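Long-range contacts in 2-hydroxyisobutanoyl-CoA mutase large subunit (Aquincola tertiaricarbonis, PDB 4R3U), which catalyses, together with the small cobalamin-binding subunit HcmB, the interconversion of 2-hydroxyisobutanoyl-CoA and (3S)-3-hydroxybutanoyl-CoA: residues A[257-262]-A[301-306]; A[263-268]-A[431-436]; A[106-111]-A[161-166]. One frame throughout, in Å; residues are numbered along the deposited sequence.

All three contacts lie in the methylmalonyl-CoA mutase family region, which has a TIM-barrel fold. Contact 1 is at the cofactor: the side chain of Glu-259 is about 3 Å from bound cobalamin and about 5 Å from 5'-deoxyadenosine. Contact 2 packs two helices away from the annotated sites. Contacts 1 and 2 have centres 13 Å apart and touch, with a probable hydrogen bond of 3.1 Å from Val-301 N to Glu-267 OE2. Contact 3 stands apart: its centre is about 31 Å from that of contact 1 and about 40 Å from that of contact 2, which lies on the opposite side of the chain's centre. The side chain of Thr-110 is about 7 Å from 5'-deoxyadenosine.

Contact 1 (A[257-262]-A[301-306]); sequences ISEAGS and VSQGDF
Gln-303, which meets Ser-258 across the contact, bends its side chain back so that OE1 accepts from Gly-304 N at 3.0 Å. The N-H points straight at the oxygen (179°), although the donor stands above the carbonyl plane. The bend at chi2 (-86°) makes this loop-back possible. It leaves the CG of Gln-303 facing Ser-258, 3.9 Å from Ser-258 OG. That hydroxyl is swung anti to its own nitrogen (chi1 -174°), which carries it out toward the strand. There it rests against a methyl, with Val-301 CG1 3.4 Å from Ser-258 OG. Ser-258 CB adds to the same patch, 3.6 Å from Val-301 CG1. The second methyl of the valine faces Glu-259, with CG2 4.2 Å from OE1. This is packing, not bonding: Glu-259 OE1 takes a hydrogen bond from Ala-347 N, and the residue also touches cobalamin. The contact therefore backs part of the cobalamin pocket, to which Glu-259 and Ala-260 belong. Gly-261 forms a Schellman motif. Its N bonds to Ser-258 O at 2.8 Å, and its positive phi suits a residue without a side chain. Arg-31 of the small subunit bonds to Glu-259 O, so the partner chain reaches this turn too. Helix 255-259 follows strand 252-253, the parallel neighbour of strand 298-302, and here it lies beside the C-terminal end of that strand. Asp-305 is the N-cap of helix 306-327, its OD1 taking a weak hydrogen bond from Glu-308 N, while helices 264-283 and 213-219 cover Ile-257.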
ATOM      1  N   ILE A 257       1.150  24.244  -0.254  1.00 22.99           N
ATOM      2  CA  ILE A 257      -0.106  24.807  -0.749  1.00 22.53           C
ATOM      3  C   ILE A 257      -1.189  23.744  -0.498  1.00 24.65           C
ATOM      4  O   ILE A 257      -2.229  24.065   0.092  1.00 24.73           O
ATOM      5  CB  ILE A 257       0.005  25.277  -2.248  1.00 26.50           C
ATOM      6  CG1 ILE A 257       0.949  26.512  -2.392  1.00 27.20           C
ATOM      7  CG2 ILE A 257      -1.382  25.576  -2.883  1.00 25.57           C
ATOM      8  CD1 ILE A 257       1.632  26.655  -3.757  1.00 25.42           C
ATOM      9  N   SER A 258      -0.915  22.469  -0.874  1.00 20.22           N
ATOM     10  CA  SER A 258      -1.854  21.363  -0.627  1.00 19.54           C
ATOM     11  C   SER A 258      -2.120  21.184   0.877  1.00 21.82           C
ATOM     12  O   SER A 258      -3.275  21.155   1.315  1.00 21.47           O
ATOM     13  CB  SER A 258      -1.318  20.060  -1.209  1.00 19.93           C
ATOM     14  OG  SER A 258      -2.288  19.038  -1.073  1.00 22.92           O
ATOM     15  N   GLU A 259      -1.036  21.047   1.652  1.00 18.38           N
ATOM     16  CA  GLU A 259      -1.080  20.836   3.100  1.00 17.97           C
ATOM     17  C   GLU A 259      -1.729  21.990   3.895  1.00 20.24           C
ATOM     18  O   GLU A 259      -2.265  21.751   4.992  1.00 19.74           O
ATOM     19  CB  GLU A 259       0.296  20.439   3.623  1.00 18.22           C
ATOM     20  CG  GLU A 259       0.720  19.067   3.137  1.00 19.47           C
ATOM     21  CD  GLU A 259       0.156  17.902   3.920  1.00 34.81           C
ATOM     22  OE1 GLU A 259      -0.480  17.021   3.299  1.00 36.73           O
ATOM     23  OE2 GLU A 259       0.320  17.888   5.161  1.00 28.10           O
ATOM     24  N   ALA A 260      -1.716  23.219   3.317  1.00 16.13           N
ATOM     25  CA  ALA A 260      -2.389  24.398   3.868  1.00 16.19           C
ATOM     26  C   ALA A 260      -3.929  24.291   3.631  1.00 18.80           C
ATOM     27  O   ALA A 260      -4.677  25.133   4.119  1.00 18.41           O
ATOM     28  CB  ALA A 260      -1.845  25.667   3.227  1.00 16.30           C
ATOM     29  N   GLY A 261      -4.348  23.312   2.815  1.00 16.47           N
ATOM     30  CA  GLY A 261      -5.738  22.992   2.508  1.00 16.84           C
ATOM     31  C   GLY A 261      -6.192  23.124   1.076  1.00 21.69           C
ATOM     32  O   GLY A 261      -7.399  23.212   0.829  1.00 23.04           O
ATOM     33  N   SER A 262      -5.251  23.214   0.122  1.00 20.66           N
ATOM     34  CA  SER A 262      -5.610  23.411  -1.292  1.00 20.89           C
ATOM     35  C   SER A 262      -6.076  22.134  -1.970  1.00 26.91           C
ATOM     36  O   SER A 262      -5.900  21.020  -1.471  1.00 25.69           O
ATOM     37  CB  SER A 262      -4.442  24.010  -2.078  1.00 23.61           C
ATOM     38  OG  SER A 262      -3.643  23.025  -2.728  1.00 26.65           O
ATOM     39  N   VAL A 301       3.121  17.163  -3.358  1.00 15.10           N
ATOM     40  CA  VAL A 301       2.571  16.147  -2.464  1.00 15.77           C
ATOM     41  C   VAL A 301       2.065  14.977  -3.342  1.00 22.39           C
ATOM     42  O   VAL A 301       1.779  15.164  -4.537  1.00 23.60           O
ATOM     43  CB  VAL A 301       1.389  16.734  -1.587  1.00 16.53           C
ATOM     44  CG1 VAL A 301       0.153  17.046  -2.433  1.00 15.85           C
ATOM     45  CG2 VAL A 301       1.030  15.819  -0.434  1.00 14.79           C
ATOM     46  N   SER A 302       1.910  13.805  -2.728  1.00 19.84           N
ATOM     47  CA  SER A 302       1.229  12.669  -3.315  1.00 18.71           C
ATOM     48  C   SER A 302       0.074  12.475  -2.356  1.00 21.15           C
ATOM     49  O   SER A 302       0.251  11.971  -1.233  1.00 20.65           O
ATOM     50  CB  SER A 302       2.107  11.431  -3.359  1.00 21.01           C
ATOM     51  OG  SER A 302       1.331  10.392  -3.930  1.00 27.75           O
ATOM     52  N   GLN A 303      -1.089  13.017  -2.744  1.00 18.43           N
ATOM     53  CA  GLN A 303      -2.309  12.971  -1.950  1.00 17.68           C
ATOM     54  C   GLN A 303      -3.030  11.653  -2.109  1.00 19.03           C
ATOM     55  O   GLN A 303      -2.532  10.734  -2.807  1.00 16.69           O
ATOM     56  CB  GLN A 303      -3.229  14.180  -2.214  1.00 19.04           C
ATOM     57  CG  GLN A 303      -3.236  15.216  -1.101  1.00 18.79           C
ATOM     58  CD  GLN A 303      -4.226  14.951   0.035  1.00 32.42           C
ATOM     59  OE1 GLN A 303      -5.154  14.116  -0.029  1.00 25.22           O
ATOM     60  NE2 GLN A 303      -4.061  15.702   1.105  1.00 24.57           N
ATOM     61  N   GLY A 304      -4.187  11.575  -1.409  1.00 15.12           N
ATOM     62  CA  GLY A 304      -5.013  10.397  -1.277  1.00 13.33           C
ATOM     63  C   GLY A 304      -5.718   9.915  -2.497  1.00 17.26           C
ATOM     64  O   GLY A 304      -6.037   8.735  -2.525  1.00 20.19           O
ATOM     65  N   ASP A 305      -6.064  10.794  -3.474  1.00 15.03           N
ATOM     66  CA  ASP A 305      -6.784  10.281  -4.654  1.00 15.41           C
ATOM     67  C   ASP A 305      -5.759   9.687  -5.597  1.00 20.49           C
ATOM     68  O   ASP A 305      -5.060  10.412  -6.334  1.00 22.13           O
ATOM     69  CB  ASP A 305      -7.677  11.326  -5.344  1.00 16.73           C
ATOM     70  CG  ASP A 305      -8.759  10.731  -6.244  1.00 27.34           C
ATOM     71  OD1 ASP A 305      -8.409   9.938  -7.171  1.00 29.63           O
ATOM     72  OD2 ASP A 305      -9.954  11.087  -6.056  1.00 27.90           O
ATOM     73  N   PHE A 306      -5.625   8.361  -5.505  1.00 18.57           N
ATOM     74  CA  PHE A 306      -4.648   7.581  -6.248  1.00 19.10           C
ATOM     75  C   PHE A 306      -4.412   8.006  -7.709  1.00 22.37           C
ATOM     76  O   PHE A 306      -3.279   8.339  -8.058  1.00 21.86           O
ATOM     77  CB  PHE A 306      -4.956   6.078  -6.112  1.00 20.52           C
ATOM     78  CG  PHE A 306      -3.882   5.184  -6.673  1.00 20.36           C
ATOM     79  CD1 PHE A 306      -2.727   4.919  -5.944  1.00 20.93           C
ATOM     80  CD2 PHE A 306      -4.024   4.608  -7.937  1.00 21.44           C
ATOM     81  CE1 PHE A 306      -1.722   4.107  -6.466  1.00 21.36           C
ATOM     82  CE2 PHE A 306      -3.032   3.771  -8.451  1.00 24.72           C
ATOM     83  CZ  PHE A 306      -1.883   3.527  -7.712  1.00 22.77           C
TER

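Contact 2 (A[263-268]-A[431-436]); sequences SPLQEA and KKIFEI
Leu-265 reaches helix 420-442 because its CG stands anti to the backbone N (chi1 -179°), and Ile-436 meets it with an extended chain (chi2 -171°). Ile-436 CD1 ends 3.6 Å from Leu-265 CG, the two side chains crossing at a slant. Both methyls of Leu-265 rest on Lys-432 CB from the same side. Leu-265 CD1 is 3.6 Å from Lys-432 CB, and CD2 is almost as near. Leu-265 CD1 also lies 3.7 Å from Ile-433 CG1. One turn on, Ala-268 CB receives Ile-433 CD1 at 3.7 Å. The short axes approach to 9.6 Å and cross at -57°. Helix 264-283 connects barrel strands 252-253 and 298-302; helix 420-442, which comes after the last strand in the chain, packs against it. Ala-268 also touches Leu-316 of helix 306-327. Replacing Leu-265 with an alanine would probably open a gap between the helices and leave Ile-436 CD1 without the branch it packs on. Polar groups stay at the margins. The tail of Lys-432 leads away from Leu-265, and its NZ forms a salt bridge with Glu-435 OE1 at 3.2 Å, on the syn lone pair. Phe-55, from a loop, touches both Leu-265 and Lys-432. Ser-263 and Gln-266 form a capping box that starts helix 264-283. Ser-263 OG accepts from Gln-266 N at 3.0 Å, and Gln-266 OE1 accepts from Ser-263 N at 2.9 Å. The chemistry between the two helices is thus purely apolar, so the spacing probably depends on how the branched side chains fit, while the Lys-432 to Glu-435 salt bridge and the capping box lie within their own segments.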
ATOM      1  N   SER A 263      -6.638  22.312  -3.144  1.00 25.02           N
ATOM      2  CA  SER A 263      -7.032  21.218  -3.997  1.00 24.01           C
ATOM      3  C   SER A 263      -5.779  20.860  -4.822  1.00 27.90           C
ATOM      4  O   SER A 263      -4.890  21.718  -4.976  1.00 27.99           O
ATOM      5  CB  SER A 263      -8.141  21.686  -4.944  1.00 25.39           C
ATOM      6  OG  SER A 263      -7.626  22.724  -5.757  1.00 28.10           O
ATOM      7  N   PRO A 264      -5.707  19.647  -5.426  1.00 23.21           N
ATOM      8  CA  PRO A 264      -4.592  19.344  -6.339  1.00 23.00           C
ATOM      9  C   PRO A 264      -4.456  20.351  -7.514  1.00 26.06           C
ATOM     10  O   PRO A 264      -3.350  20.608  -7.966  1.00 27.01           O
ATOM     11  CB  PRO A 264      -4.940  17.935  -6.828  1.00 24.57           C
ATOM     12  CG  PRO A 264      -5.751  17.354  -5.722  1.00 27.07           C
ATOM     13  CD  PRO A 264      -6.616  18.490  -5.315  1.00 23.45           C
ATOM     14  N   LEU A 265      -5.566  20.943  -7.976  1.00 22.43           N
ATOM     15  CA  LEU A 265      -5.565  21.948  -9.042  1.00 22.50           C
ATOM     16  C   LEU A 265      -4.935  23.256  -8.567  1.00 25.80           C
ATOM     17  O   LEU A 265      -4.165  23.856  -9.310  1.00 26.08           O
ATOM     18  CB  LEU A 265      -6.985  22.207  -9.593  1.00 22.62           C
ATOM     19  CG  LEU A 265      -7.098  23.247 -10.743  1.00 25.68           C
ATOM     20  CD1 LEU A 265      -6.253  22.841 -11.965  1.00 25.52           C
ATOM     21  CD2 LEU A 265      -8.536  23.488 -11.118  1.00 21.28           C
ATOM     22  N   GLN A 266      -5.256  23.695  -7.342  1.00 22.60           N
ATOM     23  CA  GLN A 266      -4.668  24.905  -6.752  1.00 21.88           C
ATOM     24  C   GLN A 266      -3.176  24.670  -6.515  1.00 25.54           C
ATOM     25  O   GLN A 266      -2.355  25.523  -6.845  1.00 26.03           O
ATOM     26  CB  GLN A 266      -5.384  25.302  -5.459  1.00 22.53           C
ATOM     27  CG  GLN A 266      -6.781  25.876  -5.681  1.00 24.99           C
ATOM     28  CD  GLN A 266      -7.684  25.715  -4.481  1.00 36.03           C
ATOM     29  OE1 GLN A 266      -7.325  25.140  -3.457  1.00 35.89           O
ATOM     30  NE2 GLN A 266      -8.909  26.153  -4.603  1.00 25.65           N
ATOM     31  N   GLU A 267      -2.823  23.474  -6.055  1.00 21.61           N
ATOM     32  CA  GLU A 267      -1.443  23.090  -5.833  1.00 21.56           C
ATOM     33  C   GLU A 267      -0.625  23.242  -7.123  1.00 28.12           C
ATOM     34  O   GLU A 267       0.327  24.037  -7.159  1.00 28.04           O
ATOM     35  CB  GLU A 267      -1.366  21.648  -5.314  1.00 21.69           C
ATOM     36  CG  GLU A 267       0.077  21.195  -5.226  1.00 24.21           C
ATOM     37  CD  GLU A 267       0.339  19.735  -4.974  1.00 27.35           C
ATOM     38  OE1 GLU A 267      -0.627  18.943  -4.988  1.00 19.63           O
ATOM     39  OE2 GLU A 267       1.526  19.379  -4.792  1.00 22.79           O
ATOM     40  N   ALA A 268      -1.023  22.496  -8.171  1.00 24.20           N
ATOM     41  CA  ALA A 268      -0.393  22.496  -9.489  1.00 23.79           C
ATOM     42  C   ALA A 268      -0.312  23.898 -10.101  1.00 26.63           C
ATOM     43  O   ALA A 268       0.778  24.365 -10.446  1.00 26.47           O
ATOM     44  CB  ALA A 268      -1.142  21.542 -10.431  1.00 24.23           C
ATOM     45  N   LYS A 431      -5.744  21.806 -19.007  1.00 36.73           N
ATOM     46  CA  LYS A 431      -6.665  22.865 -19.391  1.00 37.57           C
ATOM     47  C   LYS A 431      -7.073  23.729 -18.189  1.00 40.01           C
ATOM     48  O   LYS A 431      -7.010  24.958 -18.280  1.00 40.97           O
ATOM     49  CB  LYS A 431      -7.881  22.288 -20.134  1.00 41.38           C
ATOM     50  CG  LYS A 431      -7.508  21.679 -21.488  1.00 63.87           C
ATOM     51  CD  LYS A 431      -8.634  20.856 -22.105  1.00 80.68           C
ATOM     52  CE  LYS A 431      -8.278  20.296 -23.468  1.00 89.59           C
ATOM     53  NZ  LYS A 431      -9.291  19.318 -23.964  1.00 88.35           N
ATOM     54  N   LYS A 432      -7.441  23.093 -17.059  1.00 33.84           N
ATOM     55  CA  LYS A 432      -7.848  23.792 -15.829  1.00 31.73           C
ATOM     56  C   LYS A 432      -6.703  24.575 -15.231  1.00 32.01           C
ATOM     57  O   LYS A 432      -6.929  25.687 -14.747  1.00 30.50           O
ATOM     58  CB  LYS A 432      -8.498  22.845 -14.809  1.00 32.64           C
ATOM     59  CG  LYS A 432      -9.878  22.304 -15.201  1.00 39.97           C
ATOM     60  CD  LYS A 432     -11.020  23.297 -15.020  1.00 46.39           C
ATOM     61  CE  LYS A 432     -12.209  22.895 -15.866  1.00 60.90           C
ATOM     62  NZ  LYS A 432     -13.173  24.015 -16.053  1.00 70.77           N
ATOM     63  N   ILE A 433      -5.459  24.039 -15.332  1.00 28.17           N
ATOM     64  CA  ILE A 433      -4.227  24.718 -14.883  1.00 27.58           C
ATOM     65  C   ILE A 433      -3.991  25.970 -15.739  1.00 31.88           C
ATOM     66  O   ILE A 433      -3.783  27.046 -15.181  1.00 32.00           O
ATOM     67  CB  ILE A 433      -2.986  23.775 -14.904  1.00 29.94           C
ATOM     68  CG1 ILE A 433      -2.970  22.805 -13.691  1.00 27.21           C
ATOM     69  CG2 ILE A 433      -1.650  24.555 -15.023  1.00 32.08           C
ATOM     70  CD1 ILE A 433      -2.232  21.421 -13.992  1.00 19.93           C
ATOM     71  N   PHE A 434      -4.033  25.833 -17.085  1.00 28.60           N
ATOM     72  CA  PHE A 434      -3.798  26.970 -17.980  1.00 29.83           C
ATOM     73  C   PHE A 434      -4.795  28.106 -17.789  1.00 37.46           C
ATOM     74  O   PHE A 434      -4.403  29.276 -17.793  1.00 39.75           O
ATOM     75  CB  PHE A 434      -3.661  26.539 -19.448  1.00 31.13           C
ATOM     76  CG  PHE A 434      -2.307  25.964 -19.755  1.00 31.35           C
ATOM     77  CD1 PHE A 434      -1.150  26.675 -19.464  1.00 34.33           C
ATOM     78  CD2 PHE A 434      -2.184  24.711 -20.345  1.00 32.41           C
ATOM     79  CE1 PHE A 434       0.104  26.124 -19.720  1.00 35.20           C
ATOM     80  CE2 PHE A 434      -0.926  24.159 -20.593  1.00 33.93           C
ATOM     81  CZ  PHE A 434       0.205  24.866 -20.288  1.00 31.70           C
ATOM     82  N   GLU A 435      -6.064  27.736 -17.566  1.00 32.56           N
ATOM     83  CA  GLU A 435      -7.221  28.566 -17.283  1.00 33.06           C
ATOM     84  C   GLU A 435      -6.946  29.392 -15.998  1.00 37.61           C
ATOM     85  O   GLU A 435      -7.219  30.584 -15.992  1.00 40.83           O
ATOM     86  CB  GLU A 435      -8.387  27.596 -17.071  1.00 34.77           C
ATOM     87  CG  GLU A 435      -9.769  28.061 -17.449  1.00 50.12           C
ATOM     88  CD  GLU A 435     -10.711  26.878 -17.493  1.00 65.17           C
ATOM     89  OE1 GLU A 435     -11.291  26.539 -16.437  1.00 53.91           O
ATOM     90  OE2 GLU A 435     -10.823  26.247 -18.571  1.00 54.95           O
ATOM     91  N   ILE A 436      -6.359  28.777 -14.940  1.00 31.61           N
ATOM     92  CA  ILE A 436      -5.995  29.469 -13.697  1.00 31.05           C
ATOM     93  C   ILE A 436      -4.831  30.434 -13.921  1.00 36.33           C
ATOM     94  O   ILE A 436      -4.908  31.598 -13.517  1.00 37.05           O
ATOM     95  CB  ILE A 436      -5.731  28.499 -12.516  1.00 32.51           C
ATOM     96  CG1 ILE A 436      -7.018  27.704 -12.122  1.00 32.23           C
ATOM     97  CG2 ILE A 436      -5.065  29.228 -11.304  1.00 31.01           C
ATOM     98  CD1 ILE A 436      -6.886  26.843 -10.772  1.00 37.34           C
TER

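Contact 3 (A[106-111]-A[161-166]); sequences TGEDTN and MEALLA
Gly-107, in the first turn of helix 107-119, brings its CA within 3.7 Å of Leu-164 CA in the last turn of helix 158-164. A side chain at Gly-107 would run into Leu-164 N and Ala-163 CB, so the close approach depends on its absence. Leu-164 CA points its hydrogen at Gly-107 O, a CA-H...O contact of 3.5 Å with an angle of 165°. Asn-111 carries the polar part. Its CG is anti to the backbone N (chi1 178°), which sends the amide across to the C-terminal end of helix 158-164. There ND2 donates twice. Leu-164 O is 3.1 Å from Asn-111 ND2 (angle 156°); it lies in the amide plane, but the donor sits above its carbonyl plane. Ala-166 O is nearer, 2.8 Å from Asn-111 ND2, and is met in the carbonyl plane on a lone pair. Asn-111 OD1 is held by Lys-115 NZ, so both ends of the amide are engaged and its flip is fixed. In the barrel, helix 107-119 connects strands 97-102 and 125-128, and helix 158-164 lies on the next crossover, to strand 175-178. The contact thus joins successive beta-alpha-beta units in the outer layer. Glu-108 bends over Ala-163, its CD 3.7 Å from Ala-163 CB. Glu-108 OE2 forms a salt bridge with Arg-508, and Glu-108 OE1 accepts a hydrogen bond from Thr-106 OG1 at 2.8 Å. On the inner side, Thr-110 and Leu-164 run side by side, with CG2 of the threonine 3.8 Å from CD1 of the leucine. Thr-110 OG1 bonds to Phe-104 O. Leu-164 continues onto Phe-177 of strand 175-178.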
ATOM      1  N   THR A 106      20.753  19.612  17.987  1.00 29.54           N
ATOM      2  CA  THR A 106      21.935  20.230  17.382  1.00 29.60           C
ATOM      3  C   THR A 106      22.378  19.409  16.154  1.00 33.12           C
ATOM      4  O   THR A 106      21.828  18.328  15.905  1.00 34.32           O
ATOM      5  CB  THR A 106      23.053  20.417  18.442  1.00 33.67           C
ATOM      6  OG1 THR A 106      23.599  19.161  18.840  1.00 33.84           O
ATOM      7  CG2 THR A 106      22.621  21.258  19.660  1.00 28.30           C
ATOM      8  N   GLY A 107      23.356  19.928  15.411  1.00 28.05           N
ATOM      9  CA  GLY A 107      23.928  19.287  14.234  1.00 27.41           C
ATOM     10  C   GLY A 107      24.270  17.831  14.458  1.00 31.46           C
ATOM     11  O   GLY A 107      23.863  16.970  13.666  1.00 30.95           O
ATOM     12  N   GLU A 108      24.959  17.548  15.592  1.00 28.14           N
ATOM     13  CA  GLU A 108      25.378  16.214  16.068  1.00 27.28           C
ATOM     14  C   GLU A 108      24.220  15.258  16.192  1.00 31.50           C
ATOM     15  O   GLU A 108      24.361  14.093  15.827  1.00 32.82           O
ATOM     16  CB  GLU A 108      26.048  16.320  17.444  1.00 29.39           C
ATOM     17  CG  GLU A 108      27.333  17.121  17.447  1.00 36.81           C
ATOM     18  CD  GLU A 108      27.180  18.558  17.891  1.00 50.32           C
ATOM     19  OE1 GLU A 108      26.097  19.142  17.669  1.00 29.92           O
ATOM     20  OE2 GLU A 108      28.143  19.097  18.483  1.00 53.85           O
ATOM     21  N   ASP A 109      23.071  15.745  16.717  1.00 27.01           N
ATOM     22  CA  ASP A 109      21.861  14.961  16.902  1.00 25.80           C
ATOM     23  C   ASP A 109      21.276  14.481  15.556  1.00 28.94           C
ATOM     24  O   ASP A 109      21.059  13.275  15.369  1.00 27.92           O
ATOM     25  CB  ASP A 109      20.834  15.730  17.766  1.00 27.47           C
ATOM     26  CG  ASP A 109      21.356  16.112  19.146  1.00 43.24           C
ATOM     27  OD1 ASP A 109      22.116  15.310  19.740  1.00 47.15           O
ATOM     28  OD2 ASP A 109      21.002  17.211  19.634  1.00 46.22           O
ATOM     29  N   THR A 110      21.066  15.417  14.620  1.00 26.34           N
ATOM     30  CA  THR A 110      20.552  15.158  13.259  1.00 25.48           C
ATOM     31  C   THR A 110      21.569  14.342  12.436  1.00 29.20           C
ATOM     32  O   THR A 110      21.156  13.526  11.614  1.00 28.79           O
ATOM     33  CB  THR A 110      20.121  16.493  12.592  1.00 25.53           C
ATOM     34  OG1 THR A 110      19.131  17.086  13.422  1.00 24.49           O
ATOM     35  CG2 THR A 110      19.536  16.300  11.214  1.00 22.24           C
ATOM     36  N   ASN A 111      22.889  14.548  12.672  1.00 26.37           N
ATOM     37  CA  ASN A 111      23.951  13.789  11.998  1.00 27.72           C
ATOM     38  C   ASN A 111      23.841  12.283  12.320  1.00 31.57           C
ATOM     39  O   ASN A 111      24.041  11.461  11.432  1.00 31.53           O
ATOM     40  CB  ASN A 111      25.334  14.317  12.400  1.00 30.15           C
ATOM     41  CG  ASN A 111      26.484  13.567  11.800  1.00 36.71           C
ATOM     42  OD1 ASN A 111      27.105  12.734  12.458  1.00 33.86           O
ATOM     43  ND2 ASN A 111      26.789  13.840  10.537  1.00 29.91           N
ATOM     44  N   MET A 161      26.895  23.493  11.036  1.00 33.39           N
ATOM     45  CA  MET A 161      26.760  22.722   9.792  1.00 33.10           C
ATOM     46  C   MET A 161      27.876  21.643   9.686  1.00 38.38           C
ATOM     47  O   MET A 161      27.629  20.568   9.138  1.00 39.10           O
ATOM     48  CB  MET A 161      26.740  23.630   8.546  1.00 34.92           C
ATOM     49  CG  MET A 161      26.336  22.882   7.281  1.00 36.05           C
ATOM     50  SD  MET A 161      26.025  23.936   5.857  1.00 38.77           S
ATOM     51  CE  MET A 161      24.422  24.718   6.393  1.00 34.95           C
ATOM     52  N   GLU A 162      29.072  21.925  10.232  1.00 33.84           N
ATOM     53  CA  GLU A 162      30.193  20.999  10.251  1.00 33.73           C
ATOM     54  C   GLU A 162      29.788  19.814  11.103  1.00 38.08           C
ATOM     55  O   GLU A 162      30.011  18.677  10.682  1.00 38.37           O
ATOM     56  CB  GLU A 162      31.452  21.682  10.806  1.00 36.10           C
ATOM     57  CG  GLU A 162      31.978  22.769   9.885  1.00 46.18           C
ATOM     58  CD  GLU A 162      33.010  23.730  10.442  1.00 64.33           C
ATOM     59  OE1 GLU A 162      33.189  23.785  11.680  1.00 70.50           O
ATOM     60  OE2 GLU A 162      33.611  24.466   9.629  1.00 50.29           O
ATOM     61  N   ALA A 163      29.103  20.076  12.257  1.00 34.50           N
ATOM     62  CA  ALA A 163      28.559  19.060  13.181  1.00 33.34           C
ATOM     63  C   ALA A 163      27.478  18.270  12.484  1.00 37.86           C
ATOM     64  O   ALA A 163      27.476  17.046  12.587  1.00 39.13           O
ATOM     65  CB  ALA A 163      27.996  19.709  14.437  1.00 33.41           C
ATOM     66  N   LEU A 164      26.602  18.967  11.728  1.00 33.78           N
ATOM     67  CA  LEU A 164      25.498  18.400  10.957  1.00 33.45           C
ATOM     68  C   LEU A 164      25.929  17.400   9.896  1.00 37.06           C
ATOM     69  O   LEU A 164      25.286  16.370   9.735  1.00 37.77           O
ATOM     70  CB  LEU A 164      24.658  19.524  10.300  1.00 33.27           C
ATOM     71  CG  LEU A 164      23.466  19.083   9.412  1.00 36.41           C
ATOM     72  CD1 LEU A 164      22.302  18.650  10.248  1.00 36.51           C
ATOM     73  CD2 LEU A 164      23.044  20.178   8.476  1.00 36.49           C
ATOM     74  N   LEU A 165      26.945  17.749   9.131  1.00 33.81           N
ATOM     75  CA  LEU A 165      27.443  16.981   7.997  1.00 33.13           C
ATOM     76  C   LEU A 165      28.776  16.273   8.280  1.00 37.13           C
ATOM     77  O   LEU A 165      29.478  15.883   7.351  1.00 36.68           O
ATOM     78  CB  LEU A 165      27.515  17.900   6.742  1.00 33.21           C
ATOM     79  CG  LEU A 165      26.150  18.382   6.198  1.00 34.45           C
ATOM     80  CD1 LEU A 165      26.301  19.555   5.270  1.00 33.02           C
ATOM     81  CD2 LEU A 165      25.366  17.228   5.512  1.00 34.75           C
ATOM     82  N   ALA A 166      29.082  16.052   9.571  1.00 33.82           N
ATOM     83  CA  ALA A 166      30.287  15.356  10.008  1.00 34.59           C
ATOM     84  C   ALA A 166      30.298  13.950   9.432  1.00 36.94           C
ATOM     85  O   ALA A 166      29.265  13.279   9.439  1.00 34.23           O
ATOM     86  CB  ALA A 166      30.343  15.305  11.529  1.00 34.54           C
TER